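PDB 7A3W: NAD(P)-dependent oxidoreductase, which binds NADPH and, as an imine reductase, probably uses it to reduce imines in conjugate reduction and reductive amination. Local coordinates for residues Asp147-His152 against Pro163-Ala168; Ile140-Asn145 against Ser154-Leu159; Glu108-Arg113 against Gly119-Ala124. All blocks are in the same frame, centred on the assembly; numbering follows the deposited sequence. Where two conformers were deposited one is given.

Contact 1: Asp147-His152 against Pro163-Ala168; sequences DAYHAH and PKFLGA
Tyr149 and Phe165 lay their rings almost side by side, the planes 17° apart but slid so far that little overlap remains, which the 5.1 Å between the Tyr149 and Phe165 ring centroids makes plain. The closest carbons are Tyr149 CD2 and Phe165 CD1, 3.7 Å apart. The two side chains run past each other in opposite directions, so that Phe165 CE1 lies near Tyr149 CB while Phe165 CB sits 3.9 Å from Tyr149 CE2. Beyond the ring, Tyr149 OH reaches the pyrrolidine of Pro163 at about a right angle and meets Pro163 CB at 3.4 Å and CG slightly farther off, a van der Waals contact. His150, one residue on, turns the edge of its imidazole to the face of Phe165, with ring centroids 5.5 Å apart, planes at 61° and His150 NE2 above the rim of the phenyl group. Together the three rings form an aromatic cluster, partly buried, between helix 146-157 and strand 164-165, the last two elements of a beta-alpha-beta unit in the NAD-binding domain. What sets the rings in place lies partly within the segments: Tyr149 CG lies anti to the backbone nitrogen (chi1 174°), which carries the ring out toward strand 164-165, and Phe165 takes the same course from its side. Tyr149 CD2 also stands 3.9 Å above the centre of the His150 ring, and the far face of Phe165 is met by the backbone nitrogen of Gly167. Farther out, Tyr142 of strand 140-144 touches Tyr149, Pro163 and Phe165, while His150 ND1 has a weak hydrogen bond to Glu153.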
loop_
_atom_site.group_PDB
_atom_site.type_symbol
_atom_site.label_atom_id
_atom_site.label_comp_id
_atom_site.label_asym_id
_atom_site.label_seq_id
_atom_site.Cartn_x
_atom_site.Cartn_y
_atom_site.Cartn_z
ATOM N N ASP B 147 5.243 27.241 -19.660
ATOM C CA ASP B 147 5.928 27.453 -20.967
ATOM C C ASP B 147 7.272 26.710 -20.929
ATOM O O ASP B 147 7.612 25.997 -21.902
ATOM C CB ASP B 147 6.076 28.946 -21.287
ATOM C CG ASP B 147 4.756 29.638 -21.640
ATOM O OD1 ASP B 147 3.740 28.934 -21.837
ATOM O OD2 ASP B 147 4.741 30.878 -21.712
ATOM N N ALA B 148 7.990 26.850 -19.813
ATOM C CA ALA B 148 9.327 26.266 -19.584
ATOM C C ALA B 148 9.222 24.737 -19.541
ATOM O O ALA B 148 9.952 24.048 -20.273
ATOM C CB ALA B 148 9.907 26.819 -18.299
ATOM N N TYR B 149 8.285 24.203 -18.764
ATOM C CA TYR B 149 8.073 22.736 -18.707
ATOM C C TYR B 149 7.785 22.204 -20.113
ATOM O O TYR B 149 8.449 21.263 -20.584
ATOM C CB TYR B 149 6.950 22.346 -17.752
ATOM C CG TYR B 149 6.679 20.869 -17.851
ATOM C CD1 TYR B 149 7.586 19.958 -17.319
ATOM C CD2 TYR B 149 5.573 20.382 -18.538
ATOM C CE1 TYR B 149 7.413 18.588 -17.474
ATOM C CE2 TYR B 149 5.358 19.017 -18.649
ATOM C CZ TYR B 149 6.287 18.122 -18.142
ATOM O OH TYR B 149 6.086 16.780 -18.256
ATOM N N HIS B 150 6.803 22.781 -20.785
ATOM C CA HIS B 150 6.388 22.269 -22.115
ATOM C C HIS B 150 7.550 22.381 -23.103
ATOM O O HIS B 150 7.728 21.444 -23.908
ATOM C CB HIS B 150 5.050 22.888 -22.551
ATOM C CG HIS B 150 3.915 22.400 -21.714
ATOM N ND1 HIS B 150 3.348 21.160 -21.880
ATOM C CD2 HIS B 150 3.277 22.958 -20.659
ATOM C CE1 HIS B 150 2.394 20.988 -20.981
ATOM N NE2 HIS B 150 2.333 22.072 -20.214
ATOM N N ALA B 151 8.338 23.453 -23.052
ATOM C CA ALA B 151 9.541 23.616 -23.909
ATOM C C ALA B 151 10.500 22.424 -23.705
ATOM O O ALA B 151 11.081 21.916 -24.699
ATOM C CB ALA B 151 10.186 24.941 -23.641
ATOM N N HIS B 152 10.656 21.938 -22.469
ATOM C CA HIS B 152 11.620 20.850 -22.137
ATOM C C HIS B 152 10.935 19.494 -21.951
ATOM O O HIS B 152 11.618 18.543 -21.570
ATOM C CB HIS B 152 12.452 21.290 -20.929
ATOM C CG HIS B 152 13.290 22.473 -21.239
ATOM N ND1 HIS B 152 14.392 22.384 -22.064
ATOM C CD2 HIS B 152 13.183 23.771 -20.872
ATOM C CE1 HIS B 152 14.928 23.584 -22.174
ATOM N NE2 HIS B 152 14.218 24.444 -21.443
ATOM N N PRO B 163 5.142 11.377 -17.241
ATOM C CA PRO B 163 5.220 12.543 -16.363
ATOM C C PRO B 163 3.821 13.115 -16.116
ATOM O O PRO B 163 2.910 12.893 -16.927
ATOM C CB PRO B 163 6.048 13.514 -17.194
ATOM C CG PRO B 163 5.607 13.209 -18.616
ATOM C CD PRO B 163 5.558 11.697 -18.626
ATOM N N LYS B 164 3.666 13.826 -15.011
ATOM C CA LYS B 164 2.410 14.532 -14.679
ATOM C C LYS B 164 2.741 15.995 -14.401
ATOM O O LYS B 164 3.521 16.278 -13.484
ATOM C CB LYS B 164 1.725 13.908 -13.457
ATOM C CG LYS B 164 1.509 12.399 -13.522
ATOM C CD LYS B 164 0.476 11.918 -14.533
ATOM C CE LYS B 164 0.576 10.426 -14.804
ATOM N NZ LYS B 164 -0.276 10.037 -15.953
ATOM N N PHE B 165 2.172 16.908 -15.167
ATOM C CA PHE B 165 2.273 18.355 -14.873
ATOM C C PHE B 165 1.081 18.722 -13.992
ATOM O O PHE B 165 -0.048 18.656 -14.479
ATOM C CB PHE B 165 2.392 19.170 -16.152
ATOM C CG PHE B 165 2.556 20.641 -15.878
ATOM C CD1 PHE B 165 3.767 21.151 -15.439
ATOM C CD2 PHE B 165 1.489 21.506 -16.021
ATOM C CE1 PHE B 165 3.919 22.506 -15.171
ATOM C CE2 PHE B 165 1.638 22.860 -15.755
ATOM C CZ PHE B 165 2.850 23.355 -15.333
ATOM N N LEU B 166 1.330 19.085 -12.733
ATOM C CA LEU B 166 0.291 19.299 -11.684
ATOM C C LEU B 166 -0.207 20.746 -11.664
ATOM O O LEU B 166 -1.162 21.011 -10.898
ATOM C CB LEU B 166 0.872 18.956 -10.312
ATOM C CG LEU B 166 1.317 17.496 -10.151
ATOM C CD1 LEU B 166 1.819 17.251 -8.735
ATOM C CD2 LEU B 166 0.200 16.536 -10.500
ATOM N N GLY B 167 0.397 21.643 -12.442
ATOM C CA GLY B 167 -0.078 23.036 -12.529
ATOM C C GLY B 167 1.057 24.027 -12.450
ATOM O O GLY B 167 2.229 23.622 -12.220
ATOM N N ALA B 168 0.724 25.299 -12.649
ATOM C CA ALA B 168 1.683 26.405 -12.847
ATOM C C ALA B 168 2.281 26.864 -11.516
ATOM O O ALA B 168 3.290 27.532 -11.563
ATOM C CB ALA B 168 0.994 27.545 -13.545
#

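Contact 2: Ile140-Asn145 against Ser154-Leu159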
loop_
_atom_site.group_PDB
_atom_site.type_symbol
_atom_site.label_atom_id
_atom_site.label_comp_id
_atom_site.label_asym_id
_atom_site.label_seq_id
_atom_site.Cartn_x
_atom_site.Cartn_y
_atom_site.Cartn_z
ATOM N N ILE B 140 7.537 11.195 -13.114
ATOM C CA ILE B 140 8.028 12.376 -12.367
ATOM C C ILE B 140 6.890 13.397 -12.358
ATOM O O ILE B 140 6.206 13.589 -13.392
ATOM C CB ILE B 140 9.332 12.913 -12.990
ATOM C CG1 ILE B 140 10.399 11.824 -12.959
ATOM C CG2 ILE B 140 9.789 14.189 -12.284
ATOM C CD1 ILE B 140 11.693 12.167 -13.695
ATOM N N LEU B 141 6.673 13.977 -11.191
ATOM C CA LEU B 141 5.697 15.058 -10.982
ATOM C C LEU B 141 6.396 16.381 -11.270
ATOM O O LEU B 141 7.560 16.517 -10.850
ATOM C CB LEU B 141 5.270 15.011 -9.511
ATOM C CG LEU B 141 4.614 13.717 -9.027
ATOM C CD1 LEU B 141 4.137 13.921 -7.595
ATOM C CD2 LEU B 141 3.463 13.292 -9.942
ATOM N N TYR B 142 5.687 17.329 -11.883
ATOM C CA TYR B 142 6.221 18.680 -12.164
ATOM C C TYR B 142 5.169 19.729 -11.824
ATOM O O TYR B 142 3.951 19.476 -12.053
ATOM C CB TYR B 142 6.602 18.831 -13.632
ATOM C CG TYR B 142 7.638 17.862 -14.132
ATOM C CD1 TYR B 142 8.991 18.133 -14.014
ATOM C CD2 TYR B 142 7.265 16.679 -14.742
ATOM C CE1 TYR B 142 9.943 17.251 -14.489
ATOM C CE2 TYR B 142 8.205 15.797 -15.251
ATOM C CZ TYR B 142 9.557 16.077 -15.108
ATOM O OH TYR B 142 10.500 15.198 -15.540
ATOM N N SER B 143 5.638 20.880 -11.363
ATOM C CA SER B 143 4.805 22.091 -11.202
ATOM C C SER B 143 5.669 23.331 -11.391
ATOM O O SER B 143 6.880 23.283 -11.126
ATOM C CB SER B 143 4.066 22.108 -9.888
ATOM O OG SER B 143 4.945 22.416 -8.807
ATOM N N GLY B 144 5.062 24.410 -11.888
ATOM C CA GLY B 144 5.766 25.687 -12.082
ATOM C C GLY B 144 5.557 26.156 -13.504
ATOM O O GLY B 144 4.507 25.865 -14.082
ATOM N N ASN B 145 6.542 26.856 -14.029
ATOM C CA ASN B 145 6.438 27.597 -15.294
ATOM C C ASN B 145 5.994 26.633 -16.386
ATOM O O ASN B 145 6.735 25.700 -16.722
ATOM C CB ASN B 145 7.768 28.270 -15.590
ATOM C CG ASN B 145 7.685 29.195 -16.767
ATOM O OD1 ASN B 145 7.140 28.827 -17.806
ATOM N ND2 ASN B 145 8.260 30.368 -16.598
ATOM N N SER B 154 9.810 17.060 -23.855
ATOM C CA SER B 154 10.371 15.902 -24.603
ATOM C C SER B 154 11.712 15.482 -24.003
ATOM O O SER B 154 11.953 14.283 -23.857
ATOM C CB SER B 154 10.535 16.195 -26.047
ATOM O OG SER B 154 9.263 16.359 -26.600
ATOM N N THR B 155 12.561 16.434 -23.679
ATOM C CA THR B 155 13.853 16.125 -23.025
ATOM C C THR B 155 13.577 15.400 -21.712
ATOM O O THR B 155 14.191 14.356 -21.503
ATOM C CB THR B 155 14.682 17.384 -22.792
ATOM O OG1 THR B 155 14.877 17.903 -24.104
ATOM C CG2 THR B 155 16.011 17.104 -22.124
ATOM N N LEU B 156 12.709 15.943 -20.850
ATOM C CA LEU B 156 12.480 15.353 -19.512
ATOM C C LEU B 156 11.824 13.976 -19.639
ATOM O O LEU B 156 12.070 13.113 -18.786
ATOM C CB LEU B 156 11.643 16.318 -18.691
ATOM C CG LEU B 156 12.346 17.615 -18.343
ATOM C CD1 LEU B 156 11.334 18.685 -17.956
ATOM C CD2 LEU B 156 13.327 17.364 -17.186
ATOM N N LYS B 157 11.109 13.717 -20.729
ATOM C CA LYS B 157 10.479 12.401 -21.001
ATOM C C LYS B 157 11.522 11.289 -21.179
ATOM O O LYS B 157 11.167 10.143 -20.974
ATOM C CB LYS B 157 9.537 12.466 -22.211
ATOM C CG LYS B 157 8.074 12.702 -21.833
ATOM C CD LYS B 157 7.077 12.380 -22.947
ATOM N N VAL B 158 12.775 11.614 -21.453
ATOM C CA VAL B 158 13.868 10.610 -21.563
ATOM C C VAL B 158 14.039 9.955 -20.175
ATOM O O VAL B 158 14.447 8.786 -20.081
ATOM C CB VAL B 158 15.146 11.324 -22.050
ATOM C CG1 VAL B 158 16.392 10.490 -21.824
ATOM C CG2 VAL B 158 15.002 11.785 -23.502
ATOM N N LEU B 159 13.720 10.710 -19.125
ATOM C CA LEU B 159 13.895 10.252 -17.733
ATOM C C LEU B 159 12.660 9.484 -17.256
ATOM O O LEU B 159 12.817 8.602 -16.435
ATOM C CB LEU B 159 14.144 11.465 -16.842
ATOM C CG LEU B 159 15.406 12.263 -17.168
ATOM C CD1 LEU B 159 15.478 13.481 -16.265
ATOM C CD2 LEU B 159 16.649 11.408 -17.051
HETATM O O HOH W 1 9.452 13.443 -17.279
#
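Leu156 meets Tyr142 mainly through its CB, which lies 3.5 Å from the phenol oxygen Tyr142 OH. Its branches divide the remaining contact: Leu156 CD1 approaches Tyr142 CE1 at 4.0 Å, obliquely to the ring, and CD2 stays near the hydroxyl. Because Leu156 CG is anti to the carbonyl carbon (chi1 -67°), the branched end extends along the outer part of the phenol ring. The backbone of Leu156 contributes as well, through a water that lies at the ring edge in the plane of Tyr142, 2.7 Å from Tyr142 OH, and donates a weak hydrogen bond to Leu156 O. This water gives the buried hydroxyl a polar partner on a side chain whose other neighbours here are carbon, and it links the strand to the helix without a direct bond. On the strand itself, Ile140 CG2 lies 3.4 Å above the plane of the Tyr142 ring, toward its rim, and so supports one face of it.

Leu159 N bonds to Leu156 O, three residues back, so that this oxygen serves both an amide and the water, and Leu159 points to the same strand as Leu156 does. There Leu159 CB meets the terminal methyl Ile140 CD1 at 4.1 Å, a modest apolar contact; the extended Ile140 chain (chi2 173°) carries that methyl across. Leu159 also packs on Leu23 and Thr26 of helix 18-29. All four touching residues are buried, and the arrangement belongs to a beta-alpha-beta unit, strand 140-144 with helix 146-157 laid against it and leading on to the parallel strand 164-165, in a Rossmann-type NADPH-binding domain.

Contact 3: Glu108-Arg113 against Gly119-Ala124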
loop_
_atom_site.group_PDB
_atom_site.type_symbol
_atom_site.label_atom_id
_atom_site.label_comp_id
_atom_site.label_asym_id
_atom_site.label_seq_id
_atom_site.Cartn_x
_atom_site.Cartn_y
_atom_site.Cartn_z
ATOM N N GLU B 108 9.609 28.041 -2.287
ATOM C CA GLU B 108 9.262 29.477 -2.404
ATOM C C GLU B 108 10.558 30.293 -2.477
ATOM O O GLU B 108 10.663 31.160 -3.369
ATOM C CB GLU B 108 8.334 29.913 -1.278
ATOM C CG GLU B 108 6.910 29.444 -1.502
ATOM C CD GLU B 108 5.853 29.898 -0.520
ATOM O OE1 GLU B 108 6.197 30.174 0.657
ATOM O OE2 GLU B 108 4.686 29.981 -0.945
ATOM N N ARG B 109 11.515 30.032 -1.582
ATOM C CA ARG B 109 12.829 30.731 -1.546
ATOM C C ARG B 109 13.571 30.502 -2.868
ATOM O O ARG B 109 14.082 31.487 -3.447
ATOM C CB ARG B 109 13.653 30.260 -0.347
ATOM C CG ARG B 109 13.125 30.761 0.989
ATOM C CD ARG B 109 14.102 30.538 2.125
ATOM N NE ARG B 109 13.634 31.164 3.351
ATOM N N ILE B 110 13.598 29.260 -3.346
ATOM C CA ILE B 110 14.340 28.900 -4.583
ATOM C C ILE B 110 13.688 29.586 -5.779
ATOM O O ILE B 110 14.437 30.208 -6.558
ATOM C CB ILE B 110 14.452 27.386 -4.756
ATOM C CG1 ILE B 110 15.365 26.807 -3.679
ATOM C CG2 ILE B 110 14.941 27.032 -6.145
ATOM C CD1 ILE B 110 15.202 25.312 -3.489
ATOM N N ALA B 111 12.364 29.534 -5.895
ATOM C CA ALA B 111 11.641 30.148 -7.038
ATOM C C ALA B 111 11.976 31.652 -7.106
ATOM O O ALA B 111 12.165 32.161 -8.211
ATOM C CB ALA B 111 10.152 29.918 -6.930
ATOM N N LYS B 112 12.062 32.312 -5.950
ATOM C CA LYS B 112 12.346 33.755 -5.832
ATOM C C LYS B 112 13.767 34.015 -6.347
ATOM O O LYS B 112 13.917 34.839 -7.268
ATOM C CB LYS B 112 12.151 34.178 -4.370
ATOM C CG LYS B 112 12.301 35.654 -4.074
ATOM C CD LYS B 112 12.699 35.951 -2.626
ATOM N N ARG B 113 14.765 33.305 -5.805
ATOM C CA ARG B 113 16.186 33.452 -6.211
ATOM C C ARG B 113 16.330 33.179 -7.720
ATOM O O ARG B 113 16.988 33.987 -8.360
ATOM C CB ARG B 113 17.092 32.535 -5.377
ATOM C CG ARG B 113 17.231 32.956 -3.923
ATOM C CD ARG B 113 18.605 32.572 -3.349
ATOM N NE ARG B 113 19.282 33.705 -2.736
ATOM C CZ ARG B 113 19.912 34.679 -3.405
ATOM N NH1 ARG B 113 19.985 34.664 -4.729
ATOM N NH2 ARG B 113 20.478 35.668 -2.734
ATOM N N GLY B 119 15.896 33.416 -14.466
ATOM C CA GLY B 119 15.710 31.998 -14.812
ATOM C C GLY B 119 14.248 31.623 -14.714
ATOM O O GLY B 119 13.447 32.424 -14.199
ATOM N N LEU B 120 13.916 30.459 -15.238
ATOM C CA LEU B 120 12.565 29.854 -15.215
ATOM C C LEU B 120 12.647 28.649 -14.284
ATOM O O LEU B 120 13.663 27.932 -14.361
ATOM C CB LEU B 120 12.192 29.376 -16.618
ATOM C CG LEU B 120 11.608 30.370 -17.622
ATOM C CD1 LEU B 120 11.805 31.814 -17.239
ATOM C CD2 LEU B 120 12.178 30.087 -18.999
ATOM N N TYR B 121 11.629 28.411 -13.463
ATOM C CA TYR B 121 11.683 27.402 -12.382
ATOM C C TYR B 121 10.532 26.410 -12.496
ATOM O O TYR B 121 9.329 26.795 -12.606
ATOM C CB TYR B 121 11.645 28.074 -11.012
ATOM C CG TYR B 121 11.843 27.096 -9.891
ATOM C CD1 TYR B 121 13.047 26.433 -9.719
ATOM C CD2 TYR B 121 10.800 26.756 -9.048
ATOM C CE1 TYR B 121 13.226 25.506 -8.698
ATOM C CE2 TYR B 121 10.954 25.823 -8.035
ATOM C CZ TYR B 121 12.173 25.207 -7.847
ATOM O OH TYR B 121 12.302 24.317 -6.814
ATOM N N VAL B 122 10.897 25.128 -12.436
ATOM C CA VAL B 122 9.955 23.991 -12.363
ATOM C C VAL B 122 10.387 23.146 -11.167
ATOM O O VAL B 122 11.555 22.766 -11.104
ATOM C CB VAL B 122 9.952 23.197 -13.681
ATOM C CG1 VAL B 122 8.956 22.061 -13.639
ATOM C CG2 VAL B 122 9.667 24.116 -14.848
ATOM N N ASP B 123 9.453 22.879 -10.260
ATOM C CA ASP B 123 9.695 21.973 -9.116
ATOM C C ASP B 123 9.235 20.576 -9.525
ATOM O O ASP B 123 8.318 20.455 -10.367
ATOM C CB ASP B 123 9.021 22.502 -7.856
ATOM C CG ASP B 123 9.706 21.915 -6.637
ATOM O OD1 ASP B 123 10.898 22.196 -6.499
ATOM O OD2 ASP B 123 9.058 21.153 -5.886
ATOM N N ALA B 124 9.886 19.526 -9.034
ATOM C CA ALA B 124 9.637 18.166 -9.554
ATOM C C ALA B 124 9.835 17.139 -8.439
ATOM O O ALA B 124 10.372 17.465 -7.348
ATOM C CB ALA B 124 10.481 17.887 -10.768
#
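Tyr121 presents its ring to helix 104-116, and two consecutive helical residues, Ile110 and Ala111, rest on it. The tighter approach is by the branch methyl Ile110 CG2, 3.4 Å from Tyr121 CE1 and 3.7 Å from Tyr121 CZ, arriving obliquely, near the hydroxyl half of the ring. Ala111 covers the half nearer the strand: its CA stands over one face, and its CB is 3.9 Å from Tyr121 CD2. This closeness is reflected in the backbone, since the CA atoms of Ala111 and Tyr121 are 6.0 Å apart, near enough for a small residue to serve as the helix's contact surface.

The conformations account for the division. Tyr121 CG lies opposite the backbone nitrogen across the CA-CB bond (chi1 -174°), which lays the ring along the strand in the direction of Asp123. Ile110 has CG2 opposite its own nitrogen, aiming that methyl at the phenol, while CG1 (chi1 -68°) takes another course and the side chain also packs on Lys75, Phe78 and Gln79 of helix 75-83.

The phenol oxygen is held at the far end: Tyr121 OH gives a weak 2.6 Å hydrogen bond to Asp123 OD1 and has a stronger partner in Asn98 ND2. Asp123 OD1 in turn forms a salt bridge with Lys75. Replacing Tyr121 by an alanine would probably open a gap under Ile110 CG2 and Ala111, and would leave Asn98 and Asp123 without the hydroxyl that links them.

Val107 and Val114 of the same helix also touch Tyr121. The contact thus joins the helix to the second strand of a beta-alpha-beta unit, made of strand 95-98, helix 104-116 and strand 120-126, in the Rossmann-type domain.

How the contacts relate
Contacts 1 and 2 hold the same helix, 146-157, to neighbouring strands of one sheet: contact 1 to strand 164-165, an edge strand of the sheet within this chain, and contact 2 to strand 140-144. Their centres are 6 Å apart, and Tyr142 N and O pair with Lys164 O and Leu166 N. Contact 3 seats a different helix on strand 120-126, antiparallel neighbour of 140-144, where Ser143 O meets Asp123 N at 2.7 Å. Place and chemistry differ accordingly. Contact 1 is partly exposed and aromatic; contact 2 is buried and joins a tyrosine and an isoleucine to two leucines, with a water at the phenol; contact 3, also largely buried, ties its tyrosine to a polar network.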